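Local coordinates for protein RE68036p (Drosophila melanogaster, PDB 1SQH) that is of uncharacterised function but belongs to the acetyltransferase-like families and may act as a glycine N-acyltransferase, at residues A162-F174 / R246-R258. Sequence-based numbering, arbitrary orientation.
Sequences AFCAKVPDLPSEF and RGLGGLLAAAMSR
In the GNAT-like (FR47-like) part of the chain, helix 248-263 follows strand 234-239 through a loop ending at Gly247, the N-cap residue. This glycine-rich segment resembles the Q/RxxGxG/A signature of GNAT relatives, where the matching loop and helix start bind the acyl-CoA pyrophosphate; a similar role here is possible. The connector from helix 159-163 to strand 174-177 runs along this helix antiparallel to it, from Ala162 beside Arg258 to Pro171 beside Arg246. The middle is apolar: Pro168 CD rests on Ala254 CB at 3.7 Å, and Val167 CG2 meets Ala255 CB at 4.0 Å. Leu251, with CG anti to its backbone N (chi1 -170°), sends CD1 under the connector, 3.6 Å from Asp169 O and also against Leu170 CB. Near Ala162, Arg258 CG packs on Ala165 CB (3.7 Å); a bond from Arg258 NH1 to Ala165 O is doubtful. Cutting Arg258 back to an alanine would take away the CG and CD methylenes and is likely to open a gap beside Ala165 CB. Arg262 hydrogen-bonds Phe163 O close by. At the other end, Leu248 CD1 makes a CH-pi contact over one face of the Phe174 ring, 4.2 Å from its centroid and 14° off its normal, and Arg246 CD touches the ring edge. The extended Arg246 chain continues to a salt bridge, NH1 to Glu173 OE2 at 3.1 Å, the oxygen lying in the guanidinium plane although the carboxylate is turned 62° from it.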
loop_
_atom_site.group_PDB
_atom_site.type_symbol
_atom_site.label_atom_id
_atom_site.label_comp_id
_atom_site.label_asym_id
_atom_site.label_seq_id
_atom_site.Cartn_x
_atom_site.Cartn_y
_atom_site.Cartn_z
ATOM N N ALA A 162 13.235 13.070 -5.210
ATOM C CA ALA A 162 13.656 11.680 -5.158
ATOM C C ALA A 162 14.675 11.393 -6.263
ATOM O O ALA A 162 15.675 10.709 -6.041
ATOM C CB ALA A 162 12.446 10.758 -5.308
ATOM N N PHE A 163 14.423 11.940 -7.447
ATOM C CA PHE A 163 15.305 11.738 -8.600
ATOM C C PHE A 163 16.727 12.237 -8.363
ATOM O O PHE A 163 17.693 11.569 -8.737
ATOM C CB PHE A 163 14.722 12.440 -9.832
ATOM C CG PHE A 163 15.468 12.154 -11.113
ATOM C CD1 PHE A 163 16.665 12.801 -11.405
ATOM C CD2 PHE A 163 14.970 11.224 -12.027
ATOM C CE1 PHE A 163 17.354 12.527 -12.590
ATOM C CE2 PHE A 163 15.652 10.945 -13.212
ATOM C CZ PHE A 163 16.845 11.596 -13.495
ATOM N N CYS A 164 16.838 13.411 -7.744
ATOM C CA CYS A 164 18.133 14.028 -7.478
ATOM C C CYS A 164 18.607 13.826 -6.047
ATOM O O CYS A 164 19.515 14.519 -5.594
ATOM C CB CYS A 164 18.068 15.533 -7.771
ATOM S SG CYS A 164 17.300 15.983 -9.361
ATOM N N ALA A 165 17.993 12.884 -5.336
ATOM C CA ALA A 165 18.357 12.607 -3.947
ATOM C C ALA A 165 19.771 12.056 -3.807
ATOM O O ALA A 165 20.287 11.400 -4.710
ATOM C CB ALA A 165 17.368 11.612 -3.335
ATOM N N LYS A 166 20.396 12.334 -2.668
ATOM C CA LYS A 166 21.730 11.817 -2.393
ATOM C C LYS A 166 21.522 10.492 -1.664
ATOM O O LYS A 166 20.450 10.245 -1.106
ATOM C CB LYS A 166 22.519 12.770 -1.487
ATOM C CG LYS A 166 22.989 14.052 -2.142
ATOM C CD LYS A 166 23.880 14.836 -1.172
ATOM C CE LYS A 166 24.425 16.123 -1.795
ATOM N NZ LYS A 166 25.354 16.847 -0.868
ATOM N N VAL A 167 22.543 9.644 -1.666
ATOM C CA VAL A 167 22.450 8.355 -0.999
ATOM C C VAL A 167 23.739 8.070 -0.242
ATOM O O VAL A 167 24.834 8.158 -0.802
ATOM C CB VAL A 167 22.180 7.233 -2.016
ATOM C CG1 VAL A 167 23.218 7.292 -3.123
ATOM C CG2 VAL A 167 22.202 5.879 -1.324
ATOM N N PRO A 168 23.624 7.727 1.051
ATOM C CA PRO A 168 24.758 7.424 1.929
ATOM C C PRO A 168 25.660 6.309 1.422
ATOM O O PRO A 168 25.287 5.556 0.520
ATOM C CB PRO A 168 24.080 7.052 3.243
ATOM C CG PRO A 168 22.825 7.865 3.214
ATOM C CD PRO A 168 22.361 7.653 1.802
ATOM N N ASP A 169 26.852 6.218 2.006
ATOM C CA ASP A 169 27.805 5.182 1.636
ATOM C C ASP A 169 27.610 3.956 2.504
ATOM O O ASP A 169 27.392 4.061 3.713
ATOM C CB ASP A 169 29.235 5.690 1.785
ATOM C CG ASP A 169 29.742 6.351 0.531
ATOM O OD1 ASP A 169 29.026 7.230 -0.000
ATOM O OD2 ASP A 169 30.853 5.996 0.078
ATOM N N LEU A 170 27.702 2.793 1.872
ATOM C CA LEU A 170 27.535 1.515 2.552
ATOM C C LEU A 170 28.833 1.011 3.187
ATOM O O LEU A 170 29.850 0.862 2.511
ATOM C CB LEU A 170 27.033 0.483 1.541
ATOM C CG LEU A 170 26.788 -0.937 2.036
ATOM C CD1 LEU A 170 25.529 -0.976 2.909
ATOM C CD2 LEU A 170 26.642 -1.863 0.838
ATOM N N PRO A 171 28.813 0.745 4.500
ATOM C CA PRO A 171 29.989 0.249 5.224
ATOM C C PRO A 171 30.544 -1.068 4.653
ATOM O O PRO A 171 29.777 -1.962 4.276
ATOM C CB PRO A 171 29.464 0.085 6.647
ATOM C CG PRO A 171 28.497 1.199 6.762
ATOM C CD PRO A 171 27.741 1.099 5.446
ATOM N N SER A 172 31.873 -1.174 4.603
ATOM C CA SER A 172 32.570 -2.352 4.081
ATOM C C SER A 172 31.983 -3.673 4.561
ATOM O O SER A 172 31.944 -4.653 3.809
ATOM C CB SER A 172 34.052 -2.306 4.470
ATOM O OG SER A 172 34.724 -1.232 3.831
ATOM N N GLU A 173 31.529 -3.701 5.809
ATOM C CA GLU A 173 30.961 -4.921 6.370
ATOM C C GLU A 173 29.760 -5.433 5.576
ATOM O O GLU A 173 29.418 -6.616 5.659
ATOM C CB GLU A 173 30.518 -4.699 7.823
ATOM C CG GLU A 173 31.541 -4.033 8.750
ATOM C CD GLU A 173 31.502 -2.510 8.680
ATOM O OE1 GLU A 173 32.108 -1.931 7.748
ATOM O OE2 GLU A 173 30.851 -1.893 9.561
ATOM N N PHE A 174 29.134 -4.556 4.791
ATOM C CA PHE A 174 27.942 -4.936 4.037
ATOM C C PHE A 174 27.947 -4.791 2.517
ATOM O O PHE A 174 28.786 -4.100 1.938
ATOM C CB PHE A 174 26.759 -4.149 4.579
ATOM C CG PHE A 174 26.632 -4.211 6.065
ATOM C CD1 PHE A 174 26.093 -5.335 6.683
ATOM C CD2 PHE A 174 27.056 -3.143 6.851
ATOM C CE1 PHE A 174 25.973 -5.400 8.068
ATOM C CE2 PHE A 174 26.945 -3.190 8.237
ATOM C CZ PHE A 174 26.402 -4.322 8.850
ATOM N N ARG A 246 23.731 1.728 12.423
ATOM C CA ARG A 246 24.851 1.707 11.501
ATOM C C ARG A 246 24.468 2.578 10.298
ATOM O O ARG A 246 25.152 2.598 9.272
ATOM C CB ARG A 246 25.152 0.270 11.072
ATOM C CG ARG A 246 25.739 -0.583 12.187
ATOM C CD ARG A 246 25.881 -2.031 11.756
ATOM N NE ARG A 246 26.627 -2.837 12.717
ATOM C CZ ARG A 246 27.946 -2.991 12.682
ATOM N NH1 ARG A 246 28.661 -2.394 11.730
ATOM N NH2 ARG A 246 28.555 -3.745 13.593
ATOM N N GLY A 247 23.359 3.299 10.454
ATOM C CA GLY A 247 22.856 4.175 9.406
ATOM C C GLY A 247 22.258 3.444 8.209
ATOM O O GLY A 247 22.023 4.049 7.164
ATOM N N LEU A 248 22.001 2.146 8.355
ATOM C CA LEU A 248 21.450 1.357 7.257
ATOM C C LEU A 248 19.990 1.696 6.954
ATOM O O LEU A 248 19.564 1.683 5.800
ATOM C CB LEU A 248 21.586 -0.141 7.571
ATOM C CG LEU A 248 23.017 -0.677 7.737
ATOM C CD1 LEU A 248 22.973 -2.148 8.133
ATOM C CD2 LEU A 248 23.798 -0.501 6.429
ATOM N N GLY A 249 19.223 1.999 7.993
ATOM C CA GLY A 249 17.825 2.329 7.791
ATOM C C GLY A 249 17.664 3.510 6.862
ATOM O O GLY A 249 16.859 3.470 5.930
ATOM N N GLY A 250 18.437 4.562 7.115
ATOM C CA GLY A 250 18.366 5.747 6.283
ATOM C C GLY A 250 18.953 5.491 4.904
ATOM O O GLY A 250 18.533 6.097 3.915
ATOM N N LEU A 251 19.925 4.587 4.836
ATOM C CA LEU A 251 20.558 4.261 3.565
ATOM C C LEU A 251 19.554 3.557 2.655
ATOM O O LEU A 251 19.412 3.916 1.482
ATOM C CB LEU A 251 21.795 3.378 3.796
ATOM C CG LEU A 251 22.695 3.161 2.575
ATOM C CD1 LEU A 251 24.110 2.865 3.024
ATOM C CD2 LEU A 251 22.152 2.038 1.726
ATOM N N LEU A 252 18.853 2.561 3.189
ATOM C CA LEU A 252 17.864 1.845 2.388
ATOM C C LEU A 252 16.840 2.824 1.841
ATOM O O LEU A 252 16.602 2.881 0.630
ATOM C CB LEU A 252 17.134 0.766 3.210
ATOM C CG LEU A 252 17.698 -0.666 3.306
ATOM C CD1 LEU A 252 18.178 -1.132 1.934
ATOM C CD2 LEU A 252 18.830 -0.715 4.276
ATOM N N ALA A 253 16.246 3.619 2.724
ATOM C CA ALA A 253 15.234 4.574 2.289
ATOM C C ALA A 253 15.723 5.530 1.205
ATOM O O ALA A 253 14.988 5.841 0.266
ATOM C CB ALA A 253 14.695 5.364 3.487
ATOM N N ALA A 254 16.950 6.011 1.330
ATOM C CA ALA A 254 17.467 6.941 0.329
ATOM C C ALA A 254 17.652 6.220 -1.004
ATOM O O ALA A 254 17.181 6.690 -2.048
ATOM C CB ALA A 254 18.793 7.552 0.805
ATOM N N ALA A 255 18.308 5.060 -0.962
ATOM C CA ALA A 255 18.567 4.285 -2.169
ATOM C C ALA A 255 17.279 3.890 -2.891
ATOM O O ALA A 255 17.140 4.116 -4.102
ATOM C CB ALA A 255 19.376 3.047 -1.827
HETATM N N MSE A 256 16.335 3.300 -2.162
HETATM C CA MSE A 256 15.079 2.914 -2.792
HETATM C C MSE A 256 14.355 4.128 -3.411
HETATM O O MSE A 256 13.809 4.030 -4.510
HETATM C CB MSE A 256 14.164 2.227 -1.779
HETATM C CG MSE A 256 12.922 1.632 -2.399
HETATM SE SE MSE A 256 13.322 -0.012 -3.364
HETATM C CE MSE A 256 13.701 0.764 -5.082
ATOM N N SER A 257 14.350 5.265 -2.709
ATOM C CA SER A 257 13.688 6.474 -3.219
ATOM C C SER A 257 14.289 6.871 -4.573
ATOM O O SER A 257 13.563 7.142 -5.545
ATOM C CB SER A 257 13.832 7.632 -2.224
ATOM O OG SER A 257 13.125 7.375 -1.020
ATOM N N ARG A 258 15.618 6.903 -4.625
ATOM C CA ARG A 258 16.328 7.231 -5.857
ATOM C C ARG A 258 16.029 6.209 -6.947
ATOM O O ARG A 258 15.644 6.577 -8.052
ATOM C CB ARG A 258 17.834 7.246 -5.619
ATOM C CG ARG A 258 18.384 8.555 -5.124
ATOM C CD ARG A 258 18.999 9.348 -6.263
ATOM N NE ARG A 258 19.976 8.570 -7.024
ATOM C CZ ARG A 258 21.081 9.084 -7.552
ATOM N NH1 ARG A 258 21.358 10.373 -7.389
ATOM N NH2 ARG A 258 21.886 8.323 -8.275
#